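Local coordinates for amidohydrolase 3 domain-containing protein (Bacillus thuringiensis serovar konkukian, PDB 3GGM), which is functionally uncharacterized but probably hydrolyses carbon-nitrogen bonds other than peptide bonds, the present chain being a short N-terminal piece of it, at residues P4-N10 and S24-D30. Numbering follows the deposited sequence.
Sequences PDMILYN and SAIAITD
Asp5 and Met6 both give their backbone N-H to Ile28 O, at 2.8 Å from Asp5 N, so one carbonyl takes two donors in its plane and the pair forms a classic beta bulge opposite Ile28. Ile28 N answers with a nearly straight bond to Met6 O (2.8 Å), and Leu8 and Ile26 exchange a further pair of backbone bonds. Beyond the bulge the Asp5 carboxylate reaches across to the backbone just past the end of strand 22-29: with CG turned anti to its own carbonyl carbon (chi1 -59°), OD2 receives Asp30 N at 2.6 Å from above the carboxylate plane. The Asp30 amide probably eases the repulsion between the two carboxylates, Asp30 OD1 lying 4.0 Å from Asp5 OD2; water 1 donates to Asp5 OD1 and more weakly to Asp30 OD1. At the far end water 2 links Asn10 N to Ser24 OG.

The two strands run antiparallel inside a mixed beta sheet, where 6-9 also pairs in parallel with 50-53 and 22-29 continues antiparallel into 32-37. This chain is the N-terminal part of an amidohydrolase-family protein.

Side chains alternate between the two faces. On one, Leu8 and Ile26 run alongside each other in the same direction, with Leu8 CB and CD1 both against Ile26 CG2; Leu8 CD1 also meets Ile28 CD1 at 4.1 Å, the two side chains slanting across each other. A second subunit packs here, its His69 on Leu8 and its Leu74 on Ile28. On the other face Ala27 CB touches both Pro4 CB (4.0 Å) and Ile7 CG1, while Leu42 and Ala45 pack on Ile7 and Ser44 touches Pro4. Farther along, Tyr9 CB rests on Ala25 CB at 3.6 Å, and the tyrosine ring turns away from 24-30, its side chain touching Leu42 and Asp53.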
# COMPACT_ATOMS: atom_id res chain seq x y z
N PRO A 4 -5.25 -6.95 25.96
CA PRO A 4 -5.06 -6.15 24.75
C PRO A 4 -6.04 -4.98 24.66
O PRO A 4 -7.15 -5.05 25.20
CB PRO A 4 -5.29 -7.16 23.63
CG PRO A 4 -6.33 -8.07 24.22
CD PRO A 4 -5.82 -8.27 25.64
N ASP A 5 -5.64 -3.91 23.98
CA ASP A 5 -6.52 -2.76 23.83
C ASP A 5 -7.48 -2.99 22.67
O ASP A 5 -8.61 -2.50 22.67
CB ASP A 5 -5.72 -1.48 23.58
CG ASP A 5 -4.75 -1.18 24.69
OD1 ASP A 5 -5.09 -1.44 25.87
OD2 ASP A 5 -3.65 -0.66 24.40
N MET A 6 -7.02 -3.74 21.68
CA MET A 6 -7.81 -4.01 20.49
C MET A 6 -7.62 -5.44 20.00
O MET A 6 -6.54 -6.00 20.10
CB MET A 6 -7.40 -3.02 19.39
CG MET A 6 -7.87 -3.38 17.99
SD MET A 6 -9.64 -3.20 17.75
CE MET A 6 -9.74 -1.38 17.66
N ILE A 7 -8.69 -6.01 19.46
CA ILE A 7 -8.65 -7.36 18.91
C ILE A 7 -9.47 -7.38 17.62
O ILE A 7 -10.68 -7.16 17.65
CB ILE A 7 -9.26 -8.41 19.87
CG1 ILE A 7 -8.37 -8.55 21.11
CG2 ILE A 7 -9.41 -9.74 19.14
CD1 ILE A 7 -8.85 -9.60 22.09
N LEU A 8 -8.80 -7.61 16.50
CA LEU A 8 -9.49 -7.69 15.22
C LEU A 8 -9.55 -9.18 14.93
O LEU A 8 -8.53 -9.86 14.96
CB LEU A 8 -8.69 -6.99 14.12
CG LEU A 8 -8.47 -5.47 14.23
CD1 LEU A 8 -7.35 -5.18 15.22
CD2 LEU A 8 -8.08 -4.92 12.87
N TYR A 9 -10.76 -9.70 14.68
CA TYR A 9 -10.91 -11.13 14.41
C TYR A 9 -11.82 -11.43 13.22
O TYR A 9 -12.42 -10.52 12.64
CB TYR A 9 -11.44 -11.85 15.64
CG TYR A 9 -12.84 -11.43 16.02
CD1 TYR A 9 -13.08 -10.18 16.59
CD2 TYR A 9 -13.93 -12.25 15.74
CE1 TYR A 9 -14.39 -9.76 16.88
CE2 TYR A 9 -15.23 -11.85 16.03
CZ TYR A 9 -15.46 -10.61 16.59
OH TYR A 9 -16.76 -10.22 16.85
N ASN A 10 -11.91 -12.71 12.89
CA ASN A 10 -12.72 -13.20 11.78
C ASN A 10 -12.36 -12.56 10.44
O ASN A 10 -13.23 -12.19 9.64
CB ASN A 10 -14.21 -13.01 12.09
CG ASN A 10 -15.11 -13.62 11.03
OD1 ASN A 10 -14.85 -14.73 10.56
ND2 ASN A 10 -16.17 -12.91 10.67
N SER A 24 -6.56 -15.41 11.42
CA SER A 24 -7.84 -14.73 11.25
C SER A 24 -8.06 -13.66 12.31
O SER A 24 -9.03 -12.91 12.25
CB SER A 24 -9.00 -15.73 11.30
OG SER A 24 -9.07 -16.38 12.57
N ALA A 25 -7.16 -13.59 13.28
CA ALA A 25 -7.32 -12.62 14.35
C ALA A 25 -5.99 -12.12 14.88
O ALA A 25 -5.01 -12.85 14.92
CB ALA A 25 -8.11 -13.23 15.48
N ILE A 26 -5.97 -10.86 15.30
CA ILE A 26 -4.76 -10.28 15.84
C ILE A 26 -5.11 -9.44 17.06
O ILE A 26 -6.20 -8.85 17.12
CB ILE A 26 -4.08 -9.39 14.77
CG1 ILE A 26 -2.74 -8.86 15.27
CG2 ILE A 26 -4.98 -8.23 14.41
CD1 ILE A 26 -2.00 -8.04 14.22
N ALA A 27 -4.21 -9.41 18.04
CA ALA A 27 -4.43 -8.64 19.26
C ALA A 27 -3.35 -7.55 19.34
O ALA A 27 -2.17 -7.82 19.08
CB ALA A 27 -4.36 -9.54 20.51
N ILE A 28 -3.78 -6.35 19.71
CA ILE A 28 -2.89 -5.20 19.81
C ILE A 28 -2.96 -4.59 21.20
O ILE A 28 -4.05 -4.33 21.72
CB ILE A 28 -3.28 -4.11 18.78
CG1 ILE A 28 -3.20 -4.69 17.36
CG2 ILE A 28 -2.36 -2.88 18.92
CD1 ILE A 28 -3.70 -3.74 16.29
N THR A 29 -1.79 -4.37 21.80
CA THR A 29 -1.71 -3.77 23.13
C THR A 29 -0.80 -2.56 23.00
O THR A 29 0.38 -2.69 22.65
CB THR A 29 -1.15 -4.77 24.14
OG1 THR A 29 -1.94 -5.96 24.09
CG2 THR A 29 -1.20 -4.19 25.56
N ASP A 30 -1.36 -1.38 23.28
CA ASP A 30 -0.66 -0.11 23.15
C ASP A 30 0.15 -0.42 21.89
O ASP A 30 1.20 -1.06 21.96
CB ASP A 30 0.78 -0.17 23.68
CG ASP A 30 0.84 -0.31 25.20
OD1 ASP A 30 -0.05 0.24 25.89
OD2 ASP A 30 1.78 -0.97 25.71
O HOH W 1 -3.00 -0.40 27.32
O HOH W 2 -11.09 -15.16 14.14